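Long-range contacts in prolyl oligopeptidase (Novosphingobium capsulatum, PDB 1YR2), which probably hydrolyses oligopeptides on the carboxyl side of proline and, far less readily, of alanine, as a serine peptidase of the S9A family: residues A[600-605]-A[635-640]; A[650-655]-A[668-673]. All blocks are in the same frame, centred on the assembly; numbering follows the deposited sequence.

Contact 1 (A[600-605]-A[635-640]); sequences GVMDML and YSPYHN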
loop_
_atom_site.group_PDB
_atom_site.type_symbol
_atom_site.label_atom_id
_atom_site.label_comp_id
_atom_site.label_asym_id
_atom_site.label_seq_id
_atom_site.Cartn_x
_atom_site.Cartn_y
_atom_site.Cartn_z
ATOM N N GLY A 600 -16.642 -2.928 -10.942
ATOM C CA GLY A 600 -17.505 -2.838 -9.761
ATOM C C GLY A 600 -18.325 -4.119 -9.618
ATOM O O GLY A 600 -18.647 -4.785 -10.626
ATOM N N VAL A 601 -18.609 -4.503 -8.387
ATOM C CA VAL A 601 -19.541 -5.597 -8.098
ATOM C C VAL A 601 -20.997 -5.075 -8.177
ATOM O O VAL A 601 -21.578 -4.692 -7.177
ATOM C CB VAL A 601 -19.250 -6.229 -6.685
ATOM C CG1 VAL A 601 -19.995 -7.496 -6.528
ATOM C CG2 VAL A 601 -17.736 -6.480 -6.489
ATOM N N MET A 602 -21.578 -5.073 -9.364
ATOM C CA MET A 602 -22.833 -4.363 -9.625
ATOM C C MET A 602 -24.090 -5.211 -9.422
ATOM O O MET A 602 -25.121 -4.666 -9.072
ATOM C CB MET A 602 -22.813 -3.728 -11.022
ATOM C CG MET A 602 -21.612 -2.803 -11.256
ATOM S SD MET A 602 -21.350 -1.589 -9.862
ATOM C CE MET A 602 -20.843 -0.151 -10.850
ATOM N N ASP A 603 -23.982 -6.527 -9.613
ATOM C CA ASP A 603 -25.085 -7.419 -9.324
ATOM C C ASP A 603 -24.807 -8.149 -7.998
ATOM O O ASP A 603 -24.111 -9.156 -7.935
ATOM C CB ASP A 603 -25.317 -8.393 -10.471
ATOM C CG ASP A 603 -26.594 -9.242 -10.267
ATOM O OD1 ASP A 603 -27.045 -9.409 -9.079
ATOM O OD2 ASP A 603 -27.181 -9.804 -11.216
ATOM N N MET A 604 -25.320 -7.570 -6.938
ATOM C CA MET A 604 -25.082 -8.030 -5.573
ATOM C C MET A 604 -25.989 -9.179 -5.193
ATOM O O MET A 604 -25.882 -9.710 -4.084
ATOM C CB MET A 604 -25.308 -6.858 -4.621
ATOM C CG MET A 604 -24.267 -5.765 -4.740
ATOM S SD MET A 604 -22.579 -6.327 -4.418
ATOM C CE MET A 604 -22.686 -6.947 -2.773
ATOM N N LEU A 605 -26.885 -9.571 -6.093
ATOM C CA LEU A 605 -27.699 -10.750 -5.883
ATOM C C LEU A 605 -27.037 -12.002 -6.441
ATOM O O LEU A 605 -27.407 -13.104 -6.028
ATOM C CB LEU A 605 -29.102 -10.586 -6.492
ATOM C CG LEU A 605 -29.885 -9.370 -6.035
ATOM C CD1 LEU A 605 -31.318 -9.445 -6.653
ATOM C CD2 LEU A 605 -29.918 -9.307 -4.558
ATOM N N TYR A 635 -29.582 -2.286 -2.135
ATOM C CA TYR A 635 -28.483 -1.493 -2.725
ATOM C C TYR A 635 -27.779 -2.025 -3.961
ATOM O O TYR A 635 -26.952 -1.305 -4.558
ATOM C CB TYR A 635 -27.472 -1.112 -1.654
ATOM C CG TYR A 635 -26.596 -2.230 -1.122
ATOM C CD1 TYR A 635 -25.514 -2.697 -1.845
ATOM C CD2 TYR A 635 -26.820 -2.789 0.129
ATOM C CE1 TYR A 635 -24.670 -3.675 -1.354
ATOM C CE2 TYR A 635 -25.983 -3.813 0.636
ATOM C CZ TYR A 635 -24.909 -4.247 -0.118
ATOM O OH TYR A 635 -24.026 -5.231 0.327
ATOM N N SER A 636 -28.085 -3.251 -4.389
ATOM C CA SER A 636 -27.474 -3.829 -5.595
ATOM C C SER A 636 -27.575 -2.837 -6.747
ATOM O O SER A 636 -28.683 -2.565 -7.183
ATOM C CB SER A 636 -28.224 -5.094 -5.966
ATOM O OG SER A 636 -27.739 -5.665 -7.167
ATOM N N PRO A 637 -26.468 -2.231 -7.198
ATOM C CA PRO A 637 -26.563 -1.160 -8.216
ATOM C C PRO A 637 -27.381 -1.548 -9.480
ATOM O O PRO A 637 -28.164 -0.734 -9.935
ATOM C CB PRO A 637 -25.115 -0.831 -8.537
ATOM C CG PRO A 637 -24.400 -1.218 -7.301
ATOM C CD PRO A 637 -25.101 -2.445 -6.721
ATOM N N TYR A 638 -27.251 -2.770 -9.960
ATOM C CA TYR A 638 -27.932 -3.200 -11.190
ATOM C C TYR A 638 -29.441 -3.213 -11.021
ATOM O O TYR A 638 -30.159 -2.947 -11.979
ATOM C CB TYR A 638 -27.395 -4.590 -11.579
ATOM C CG TYR A 638 -28.096 -5.333 -12.701
ATOM C CD1 TYR A 638 -28.113 -4.844 -14.002
ATOM C CD2 TYR A 638 -28.717 -6.553 -12.458
ATOM C CE1 TYR A 638 -28.757 -5.560 -15.054
ATOM C CE2 TYR A 638 -29.355 -7.289 -13.495
ATOM C CZ TYR A 638 -29.357 -6.787 -14.783
ATOM O OH TYR A 638 -29.961 -7.526 -15.782
ATOM N N HIS A 639 -29.916 -3.481 -9.811
ATOM C CA HIS A 639 -31.349 -3.647 -9.540
ATOM C C HIS A 639 -31.991 -2.363 -9.050
ATOM O O HIS A 639 -33.187 -2.347 -8.800
ATOM C CB HIS A 639 -31.595 -4.763 -8.494
ATOM C CG HIS A 639 -31.118 -6.095 -8.942
ATOM N ND1 HIS A 639 -29.865 -6.560 -8.628
ATOM C CD2 HIS A 639 -31.697 -7.039 -9.721
ATOM C CE1 HIS A 639 -29.692 -7.747 -9.194
ATOM N NE2 HIS A 639 -30.786 -8.051 -9.873
ATOM N N ASN A 640 -31.200 -1.294 -8.862
ATOM C CA ASN A 640 -31.718 -0.043 -8.298
ATOM C C ASN A 640 -31.575 1.198 -9.164
ATOM O O ASN A 640 -31.610 2.316 -8.673
ATOM C CB ASN A 640 -31.104 0.236 -6.928
ATOM C CG ASN A 640 -31.649 -0.694 -5.864
ATOM O OD1 ASN A 640 -32.770 -0.515 -5.429
ATOM N ND2 ASN A 640 -30.898 -1.745 -5.515
HETATM O O HOH W 1 -29.791 -10.643 -11.160
#
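Met604 and Met602 lie against Ser636 and Pro637, and these two methionines, with the proline, bury the most surface where the loop after strand 594-598 meets the loop after helix 626-633. Met604, bent at chi2 and chi3, lays CG near Pro637 CD (4.0 Å) and brings CE to the Tyr635 hydroxyl. Met602 crosses Pro637 at about a right angle, Met602 SD beside Pro637 CG. Its carbonyl takes a polar part: Met602 O accepts from Tyr638 N at 3.0 Å, the donor tilted 34° from the carbonyl plane. Two residues on, Met604 N donates to Ser636 OG at 3.1 Å, and with its OG anti to the backbone N (chi1 177°) that serine also pairs with His639 ND1 at 2.7 Å. The imidazole is sandwiched, Tyr638 CD2 over one face and Leu605 CD1 over the other, the latter a CH-pi contact 3.6 Å from the ring centroid. At its edge Asp603 OD1 stands 3.1 Å from His639 CE1, while a water links Asp603 OD2 to His639 NE2. OD1 also closes an Asx turn by accepting from Leu605 N, and OD2 has a further partner in Lys668. Two backbone amides are thus satisfied across a largely buried, sulfur-rich interface, and the histidine ring is fixed by its two faces, by the serine at ND1 and by the water at NE2.

Contact 2 (A[650-655]-A[668-673]); sequences ILVTTA and KYTAAL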
loop_
_atom_site.group_PDB
_atom_site.type_symbol
_atom_site.label_atom_id
_atom_site.label_comp_id
_atom_site.label_asym_id
_atom_site.label_seq_id
_atom_site.Cartn_x
_atom_site.Cartn_y
_atom_site.Cartn_z
ATOM N N ILE A 650 -21.469 8.962 -16.418
ATOM C CA ILE A 650 -20.901 7.777 -15.833
ATOM C C ILE A 650 -20.036 7.076 -16.845
ATOM O O ILE A 650 -20.469 6.882 -17.990
ATOM C CB ILE A 650 -22.007 6.788 -15.360
ATOM C CG1 ILE A 650 -22.906 7.411 -14.298
ATOM C CG2 ILE A 650 -21.387 5.496 -14.828
ATOM C CD1 ILE A 650 -24.137 6.583 -13.946
ATOM N N LEU A 651 -18.803 6.759 -16.452
ATOM C CA LEU A 651 -17.886 6.002 -17.300
ATOM C C LEU A 651 -17.499 4.783 -16.486
ATOM O O LEU A 651 -16.636 4.841 -15.575
ATOM C CB LEU A 651 -16.659 6.838 -17.674
ATOM C CG LEU A 651 -15.612 6.230 -18.604
ATOM C CD1 LEU A 651 -16.257 5.869 -19.914
ATOM C CD2 LEU A 651 -14.448 7.198 -18.762
ATOM N N VAL A 652 -18.160 3.683 -16.809
ATOM C CA VAL A 652 -17.847 2.376 -16.268
ATOM C C VAL A 652 -16.550 1.844 -16.923
ATOM O O VAL A 652 -16.362 1.961 -18.141
ATOM C CB VAL A 652 -19.008 1.422 -16.527
ATOM C CG1 VAL A 652 -18.739 0.041 -15.946
ATOM C CG2 VAL A 652 -20.345 2.070 -16.075
ATOM N N THR A 653 -15.626 1.299 -16.150
ATOM C CA THR A 653 -14.397 0.732 -16.774
ATOM C C THR A 653 -14.156 -0.678 -16.335
ATOM O O THR A 653 -14.376 -1.033 -15.159
ATOM C CB THR A 653 -13.136 1.567 -16.455
ATOM O OG1 THR A 653 -12.943 1.556 -15.043
ATOM C CG2 THR A 653 -13.293 3.039 -16.820
ATOM N N THR A 654 -13.711 -1.505 -17.274
ATOM C CA THR A 654 -13.337 -2.893 -16.966
ATOM C C THR A 654 -12.609 -3.442 -18.183
ATOM O O THR A 654 -12.745 -2.881 -19.258
ATOM C CB THR A 654 -14.588 -3.788 -16.661
ATOM O OG1 THR A 654 -14.216 -5.162 -16.534
ATOM C CG2 THR A 654 -15.569 -3.812 -17.855
ATOM N N ALA A 655 -11.826 -4.504 -18.006
ATOM C CA ALA A 655 -11.334 -5.277 -19.149
ATOM C C ALA A 655 -12.436 -6.246 -19.544
ATOM O O ALA A 655 -13.424 -6.397 -18.803
ATOM C CB ALA A 655 -10.060 -6.038 -18.802
ATOM N N LYS A 668 -23.766 -5.652 -17.513
ATOM C CA LYS A 668 -25.235 -5.616 -17.263
ATOM C C LYS A 668 -25.647 -4.273 -16.688
ATOM O O LYS A 668 -26.708 -3.746 -17.021
ATOM C CB LYS A 668 -25.657 -6.720 -16.276
ATOM C CG LYS A 668 -25.528 -8.131 -16.891
ATOM C CD LYS A 668 -26.409 -9.143 -16.161
ATOM C CE LYS A 668 -26.241 -9.071 -14.671
ATOM N NZ LYS A 668 -26.918 -10.202 -14.003
ATOM N N TYR A 669 -24.793 -3.712 -15.828
ATOM C CA TYR A 669 -25.032 -2.402 -15.221
ATOM C C TYR A 669 -25.092 -1.317 -16.281
ATOM O O TYR A 669 -25.987 -0.498 -16.257
ATOM C CB TYR A 669 -23.928 -2.090 -14.194
ATOM C CG TYR A 669 -23.978 -0.734 -13.628
ATOM C CD1 TYR A 669 -24.941 -0.392 -12.679
ATOM C CD2 TYR A 669 -22.990 0.191 -13.915
ATOM C CE1 TYR A 669 -24.984 0.901 -12.114
ATOM C CE2 TYR A 669 -23.020 1.472 -13.353
ATOM C CZ TYR A 669 -24.001 1.808 -12.431
ATOM O OH TYR A 669 -23.994 3.077 -11.891
ATOM N N THR A 670 -24.181 -1.363 -17.243
ATOM C CA THR A 670 -24.187 -0.418 -18.371
ATOM C C THR A 670 -25.442 -0.552 -19.251
ATOM O O THR A 670 -26.046 0.434 -19.696
ATOM C CB THR A 670 -22.915 -0.668 -19.233
ATOM O OG1 THR A 670 -21.747 -0.395 -18.438
ATOM C CG2 THR A 670 -22.871 0.323 -20.405
ATOM N N ALA A 671 -25.824 -1.783 -19.556
ATOM C CA ALA A 671 -27.049 -2.026 -20.319
ATOM C C ALA A 671 -28.248 -1.426 -19.611
ATOM O O ALA A 671 -29.077 -0.803 -20.259
ATOM C CB ALA A 671 -27.255 -3.525 -20.609
ATOM N N ALA A 672 -28.322 -1.580 -18.283
ATOM C CA ALA A 672 -29.393 -1.041 -17.493
ATOM C C ALA A 672 -29.430 0.479 -17.540
ATOM O O ALA A 672 -30.517 1.062 -17.790
ATOM C CB ALA A 672 -29.337 -1.540 -15.996
ATOM N N LEU A 673 -28.272 1.127 -17.334
ATOM C CA LEU A 673 -28.198 2.587 -17.404
ATOM C C LEU A 673 -28.581 3.125 -18.794
ATOM O O LEU A 673 -29.266 4.129 -18.872
ATOM C CB LEU A 673 -26.752 3.078 -17.152
ATOM C CG LEU A 673 -26.140 2.872 -15.784
ATOM C CD1 LEU A 673 -24.740 3.343 -15.782
ATOM C CD2 LEU A 673 -26.920 3.620 -14.697
#
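Ile650 reaches helix 664-675 with the end of its longer branch: CD1 lies 3.8 Å from Leu673 CD1, the two side chains crossing at about a right angle, and 4.1 Å from the hydroxyl oxygen of Tyr669. CG1 stands anti to the carbonyl carbon (chi1 -61°) and the chain runs on extended, which carries the methyl up to the ends of both Leu673 and Tyr669. Two residues further along the strand, Val652 makes the next inward step. Its CG2 meets Tyr669 CE2 at 3.9 Å, close to the plane of the ring and at its edge, and lies 3.7 Å from Thr670 OG1. That hydroxyl is bonded back to Ser666 O in the preceding turn of the helix, so the threonine presents a polar atom already engaged. Within the helix, Leu673 CG sits over one face of the Tyr669 ring, toward its rim. Strand 650-654 and helix 668-673 run nearly antiparallel at 160°, their axes 9.9 Å apart, as expected in the beta-alpha-beta crossover that leads on to strand 683-687 in the alpha/beta-hydrolase sheet. No hydrogen bond spans this contact: methyl groups and a ring edge join helix to sheet, while the backbone of Ile650, Leu651 and Val652 bonds to the neighbouring strands.

How the contacts relate
Both contacts are buried in the catalytic, alpha/beta-hydrolase part of the chain, yet they illustrate different solutions. Contact 2 joins regular elements, a sheet strand and the helix that follows it, by packing without a hydrogen bond across it. Contact 1 joins two loops flanking that sheet and mixes hydrogen bonds and a water with its hydrophobic packing, consistent with loop backbone that lacks strand partners. The two follow one another along the chain and meet at helix 664-675. An ion pair ties them, Lys668 NZ lying 2.8 Å from Asp603 OD2, and Met602 CE packs on Tyr669 CE2. Tyr669 thus faces both the strand and the loop, whereas Lys668 reaches the loops of contact 1 without touching strand 650-654.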